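Local coordinates for protein D-mandelate dehydrogenase (Rhodotorula graminis, PDB 2W2K) that is a D-mandelate dehydrogenase of the D-isomer specific 2-hydroxyacid dehydrogenase family, binding NAD(+) and probably interconverting D-2-hydroxyacids and their 2-oxoacids, at residues V6-D11 against A54-A59; I30-T35 against K47-F52. All coordinates share one frame; numbering follows the deposited sequence.

Interaction 1: residues V6-D11 against A54-A59; sequences VLLLGD and AIIKLA
Val6, Leu7 and Leu8 pair in parallel with Ala54, Ile55 and Ile56, the two short strands running at 28° to each other. The amide of Leu7 donates to Ala54 O, Ile56 N to Leu7 O (3.1 Å), and the amide of Leu9 to Ile56 O. Ile56 thus bonds through both its N and its O, to Leu7 and Leu9 on either side of Leu8.

Where the strands part, a water continues the link: it donates to Leu9 O and Asp11 O and accepts from Leu58 N.

On one face, CG2 of Ile56 lies between two partners, Val6 CG1 at 3.7 Å and Leu8 CD1 at 3.9 Å. That methyl stands between its own backbone N and carbonyl carbon because CG1 takes the place anti to N (chi1 -160°). Helices 17-26 and 310-330 pack on this face, through Phe23 and Ile324 among others. On the other face Ile55 CG2 meets Leu9 CG at 3.9 Å, beside Trp69 and Phe84.

The amine of Lys57 turns away to Ala59 O, Tyr67 and Asn62. Apolar side chains thus lie on both faces of two inner strands in a parallel alpha/beta sheet, and the backbone bonds satisfy amides and carbonyls that the buried setting would otherwise leave without partners.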
loop_
_atom_site.group_PDB
_atom_site.type_symbol
_atom_site.label_atom_id
_atom_site.label_comp_id
_atom_site.label_asym_id
_atom_site.label_seq_id
_atom_site.Cartn_x
_atom_site.Cartn_y
_atom_site.Cartn_z
ATOM N N VAL B 6 27.933 32.001 -6.126
ATOM C CA VAL B 6 27.261 30.690 -6.349
ATOM C C VAL B 6 26.348 30.725 -7.597
ATOM O O VAL B 6 25.401 31.534 -7.666
ATOM C CB VAL B 6 26.432 30.263 -5.079
ATOM C CG1 VAL B 6 25.746 28.880 -5.261
ATOM C CG2 VAL B 6 27.307 30.279 -3.796
ATOM N N LEU B 7 26.637 29.865 -8.592
ATOM C CA LEU B 7 25.783 29.749 -9.782
ATOM C C LEU B 7 24.540 28.907 -9.433
ATOM O O LEU B 7 24.688 27.779 -8.972
ATOM C CB LEU B 7 26.555 29.075 -10.949
ATOM C CG LEU B 7 25.780 29.019 -12.291
ATOM C CD1 LEU B 7 25.682 30.423 -12.883
ATOM C CD2 LEU B 7 26.497 28.090 -13.273
ATOM N N LEU B 8 23.343 29.453 -9.700
ATOM C CA LEU B 8 22.045 28.774 -9.458
ATOM C C LEU B 8 21.525 28.135 -10.738
ATOM O O LEU B 8 21.251 28.851 -11.699
ATOM C CB LEU B 8 21.000 29.787 -8.939
ATOM C CG LEU B 8 19.548 29.301 -8.735
ATOM C CD1 LEU B 8 19.491 28.100 -7.750
ATOM C CD2 LEU B 8 18.659 30.419 -8.236
ATOM N N LEU B 9 21.421 26.794 -10.760
ATOM C CA LEU B 9 20.894 26.050 -11.909
ATOM C C LEU B 9 19.382 25.869 -11.793
ATOM O O LEU B 9 18.889 25.036 -11.007
ATOM C CB LEU B 9 21.560 24.665 -12.062
ATOM C CG LEU B 9 23.046 24.502 -12.389
ATOM C CD1 LEU B 9 23.373 22.982 -12.536
ATOM C CD2 LEU B 9 23.471 25.278 -13.645
ATOM N N GLY B 10 18.644 26.653 -12.571
ATOM C CA GLY B 10 17.178 26.605 -12.515
ATOM C C GLY B 10 16.535 27.412 -11.389
ATOM O O GLY B 10 17.130 28.388 -10.894
ATOM N N ASP B 11 15.332 26.990 -10.972
ATOM C CA ASP B 11 14.507 27.742 -10.002
ATOM C C ASP B 11 15.146 27.924 -8.594
ATOM O O ASP B 11 15.884 27.055 -8.119
ATOM C CB ASP B 11 13.128 27.067 -9.819
ATOM C CG ASP B 11 12.171 27.281 -11.003
ATOM O OD1 ASP B 11 12.434 28.125 -11.882
ATOM O OD2 ASP B 11 11.139 26.575 -11.044
ATOM N N ALA B 54 31.089 28.089 -6.211
ATOM C CA ALA B 54 30.159 26.963 -6.048
ATOM C C ALA B 54 29.037 26.949 -7.101
ATOM O O ALA B 54 28.762 27.979 -7.764
ATOM C CB ALA B 54 29.543 26.977 -4.594
ATOM N N ILE B 55 28.405 25.774 -7.258
ATOM C CA ILE B 55 27.181 25.599 -8.016
ATOM C C ILE B 55 26.145 24.886 -7.104
ATOM O O ILE B 55 26.503 23.915 -6.414
ATOM C CB ILE B 55 27.421 24.697 -9.296
ATOM C CG1 ILE B 55 28.447 25.327 -10.265
ATOM C CG2 ILE B 55 26.087 24.444 -10.025
ATOM C CD1 ILE B 55 29.238 24.249 -11.095
ATOM N N ILE B 56 24.884 25.335 -7.145
ATOM C CA ILE B 56 23.747 24.699 -6.423
ATOM C C ILE B 56 22.549 24.347 -7.350
ATOM O O ILE B 56 22.206 25.098 -8.298
ATOM C CB ILE B 56 23.280 25.606 -5.185
ATOM C CG1 ILE B 56 22.483 24.785 -4.136
ATOM C CG2 ILE B 56 22.592 26.899 -5.659
ATOM C CD1 ILE B 56 22.182 25.500 -2.769
ATOM N N LYS B 57 21.933 23.196 -7.076
ATOM C CA LYS B 57 20.825 22.642 -7.896
ATOM C C LYS B 57 19.788 22.087 -6.895
ATOM O O LYS B 57 19.987 20.997 -6.299
ATOM C CB LYS B 57 21.393 21.541 -8.833
ATOM C CG LYS B 57 20.409 20.979 -9.948
ATOM C CD LYS B 57 21.050 19.730 -10.604
ATOM C CE LYS B 57 20.237 19.101 -11.768
ATOM N NZ LYS B 57 18.908 18.500 -11.375
ATOM N N LEU B 58 18.701 22.849 -6.683
ATOM C CA LEU B 58 17.772 22.630 -5.547
ATOM C C LEU B 58 16.720 21.515 -5.720
ATOM O O LEU B 58 16.063 21.113 -4.737
ATOM C CB LEU B 58 17.073 23.955 -5.169
ATOM C CG LEU B 58 18.004 25.076 -4.650
ATOM C CD1 LEU B 58 17.290 26.445 -4.658
ATOM C CD2 LEU B 58 18.479 24.781 -3.263
ATOM N N ALA B 59 16.544 21.034 -6.952
ATOM C CA ALA B 59 15.553 19.997 -7.248
ATOM C C ALA B 59 16.017 19.119 -8.415
ATOM O O ALA B 59 16.756 19.569 -9.288
ATOM C CB ALA B 59 14.164 20.619 -7.581
HETATM O O HOH W 1 17.856 24.948 -8.535
#

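Interaction 2: residues I30-T35 against K47-F52; sequences IPANLT and KRYGDF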
loop_
_atom_site.group_PDB
_atom_site.type_symbol
_atom_site.label_atom_id
_atom_site.label_comp_id
_atom_site.label_asym_id
_atom_site.label_seq_id
_atom_site.Cartn_x
_atom_site.Cartn_y
_atom_site.Cartn_z
ATOM N N ILE B 30 23.946 33.833 -8.361
ATOM C CA ILE B 30 23.879 34.206 -9.795
ATOM C C ILE B 30 22.917 33.265 -10.587
ATOM O O ILE B 30 23.215 32.078 -10.748
ATOM C CB ILE B 30 25.308 34.129 -10.455
ATOM C CG1 ILE B 30 26.389 34.811 -9.573
ATOM C CG2 ILE B 30 25.268 34.661 -11.909
ATOM C CD1 ILE B 30 27.827 34.283 -9.859
ATOM N N PRO B 31 21.757 33.770 -11.068
ATOM C CA PRO B 31 20.906 32.909 -11.938
ATOM C C PRO B 31 21.586 32.499 -13.269
ATOM O O PRO B 31 22.100 33.360 -13.987
ATOM C CB PRO B 31 19.657 33.784 -12.200
ATOM C CG PRO B 31 19.669 34.813 -11.129
ATOM C CD PRO B 31 21.133 35.088 -10.833
ATOM N N ALA B 32 21.603 31.198 -13.597
ATOM C CA ALA B 32 22.190 30.731 -14.876
ATOM C C ALA B 32 21.367 31.190 -16.099
ATOM O O ALA B 32 21.908 31.342 -17.214
ATOM C CB ALA B 32 22.367 29.173 -14.879
ATOM N N ASN B 33 20.074 31.440 -15.894
ATOM C CA ASN B 33 19.187 31.868 -16.988
ATOM C C ASN B 33 19.267 30.925 -18.203
ATOM O O ASN B 33 19.486 31.361 -19.349
ATOM C CB ASN B 33 19.480 33.335 -17.387
ATOM C CG ASN B 33 19.032 34.340 -16.320
ATOM O OD1 ASN B 33 18.027 34.137 -15.644
ATOM N ND2 ASN B 33 19.782 35.430 -16.171
ATOM N N LEU B 34 19.094 29.630 -17.953
ATOM C CA LEU B 34 19.375 28.625 -19.002
ATOM C C LEU B 34 18.443 28.727 -20.224
ATOM O O LEU B 34 17.255 29.038 -20.076
ATOM C CB LEU B 34 19.355 27.204 -18.409
ATOM C CG LEU B 34 20.438 26.833 -17.376
ATOM C CD1 LEU B 34 19.994 25.585 -16.616
ATOM C CD2 LEU B 34 21.802 26.613 -18.004
ATOM N N THR B 35 19.006 28.498 -21.417
ATOM C CA THR B 35 18.232 28.319 -22.668
ATOM C C THR B 35 18.403 26.885 -23.226
ATOM O O THR B 35 17.488 26.067 -23.137
ATOM C CB THR B 35 18.602 29.386 -23.771
ATOM O OG1 THR B 35 20.006 29.335 -24.072
ATOM C CG2 THR B 35 18.241 30.806 -23.324
ATOM N N LYS B 47 33.005 33.508 -20.530
ATOM C CA LYS B 47 33.093 33.985 -19.128
ATOM C C LYS B 47 31.894 34.853 -18.686
ATOM O O LYS B 47 32.067 35.797 -17.899
ATOM C CB LYS B 47 34.421 34.728 -18.877
ATOM C CG LYS B 47 35.684 33.934 -19.225
ATOM C CD LYS B 47 36.940 34.741 -18.873
ATOM N N ARG B 48 30.691 34.546 -19.188
ATOM C CA ARG B 48 29.498 35.392 -18.969
ATOM C C ARG B 48 29.140 35.600 -17.487
ATOM O O ARG B 48 28.695 36.685 -17.100
ATOM C CB ARG B 48 28.273 34.837 -19.705
ATOM C CG ARG B 48 28.259 35.129 -21.242
ATOM N N TYR B 49 29.358 34.568 -16.672
ATOM C CA TYR B 49 29.037 34.606 -15.220
ATOM C C TYR B 49 30.195 35.097 -14.298
ATOM O O TYR B 49 30.008 35.215 -13.077
ATOM C CB TYR B 49 28.533 33.212 -14.752
ATOM C CG TYR B 49 27.427 32.599 -15.613
ATOM C CD1 TYR B 49 26.114 33.114 -15.595
ATOM C CD2 TYR B 49 27.693 31.484 -16.437
ATOM C CE1 TYR B 49 25.096 32.532 -16.389
ATOM C CE2 TYR B 49 26.691 30.894 -17.217
ATOM C CZ TYR B 49 25.410 31.415 -17.196
ATOM O OH TYR B 49 24.435 30.830 -17.973
ATOM N N GLY B 50 31.371 35.386 -14.874
ATOM C CA GLY B 50 32.594 35.653 -14.064
ATOM C C GLY B 50 33.122 34.410 -13.334
ATOM O O GLY B 50 32.663 33.282 -13.596
ATOM N N ASP B 51 34.081 34.615 -12.420
ATOM C CA ASP B 51 34.613 33.551 -11.552
ATOM C C ASP B 51 33.596 33.239 -10.439
ATOM O O ASP B 51 33.175 34.149 -9.734
ATOM C CB ASP B 51 35.913 34.005 -10.872
ATOM C CG ASP B 51 37.169 33.841 -11.744
ATOM O OD1 ASP B 51 37.068 33.590 -12.967
ATOM O OD2 ASP B 51 38.282 33.961 -11.166
ATOM N N PHE B 52 33.210 31.965 -10.278
ATOM C CA PHE B 52 32.355 31.557 -9.135
ATOM C C PHE B 52 33.004 30.383 -8.374
ATOM O O PHE B 52 33.840 29.652 -8.947
ATOM C CB PHE B 52 30.884 31.266 -9.555
ATOM C CG PHE B 52 30.741 30.351 -10.756
ATOM C CD1 PHE B 52 30.688 28.945 -10.590
ATOM C CD2 PHE B 52 30.622 30.889 -12.050
ATOM C CE1 PHE B 52 30.549 28.085 -11.698
ATOM C CE2 PHE B 52 30.475 30.045 -13.182
ATOM C CZ PHE B 52 30.419 28.638 -13.007
#
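Tyr49 reaches from the turn after helix 37-45 to the end of strand 28-31, and its side chain carries most of this contact. CB leaves the backbone pointing toward the strand, and with CG anti to the carbonyl carbon (chi1 -50°) the ring is carried toward Ile30 and Ala32. At the near end of the ring, CD1 lies 4.1 Å from Ile30 CG2, the two side chains crossing at a slant. CE1 and CZ both lie 3.5 Å from Ala32 O, with Ala32 CA 3.7 Å from CE1. CE1 also approaches Pro31 O, which lies oblique to the ring.

At the tip the hydroxyl donates to Ala32 O, with 2.7 Å between Tyr49 OH and that oxygen. The donor sits in the carbonyl plane on a lone pair, at 130° to the C=O bond, and the oxygen lies at the ring edge close to the ring plane. This bond fixes the far end of the tyrosine while the hydrocarbon part of the ring packs beside Ile30, Leu7, Phe40 and Ala43.

Ile30 also extends the other way: its CD1 comes to 4.0 Å from Tyr49 O and 4.3 Å from Phe52 CB. Arg5 NH1 bonds to the carbonyls of Tyr49 and Asp51, tying the turn to strand 5-8 as well.

Lys47, the positive-phi residue of the Schellman motif that ends helix 37-45, also opens a type I beta turn closed by Gly50 N to Lys47 O at 3.1 Å. Strand 28-31, helix 37-45 and strand 54-57 form a beta-alpha-beta crossover that passes over strand 5-8, as in Rossmann-like parallel sheets, where such crossovers are right-handed.

In the fold
Both contacts belong to the five-stranded parallel sheet, in the order 28-31, 5-8, 54-57, 83-86 and 105-107, and their centres lie about 10 Å apart. Interaction 1 joins two inner strands; interaction 2 braces the edge strand 28-31 against the turn that leads on to 54-57. Along the chain, both segments of interaction 2 fall between those of interaction 1. Strand 5-8 connects them directly: Val6 O to Ile30 N and Leu8 N to Ile30 O are probable hydrogen bonds, and Leu7 CD1 packs on Tyr49 CD1. One edge of this sheet is thereby fastened to its middle, away from the NAD(+) sites of the seven-stranded domain.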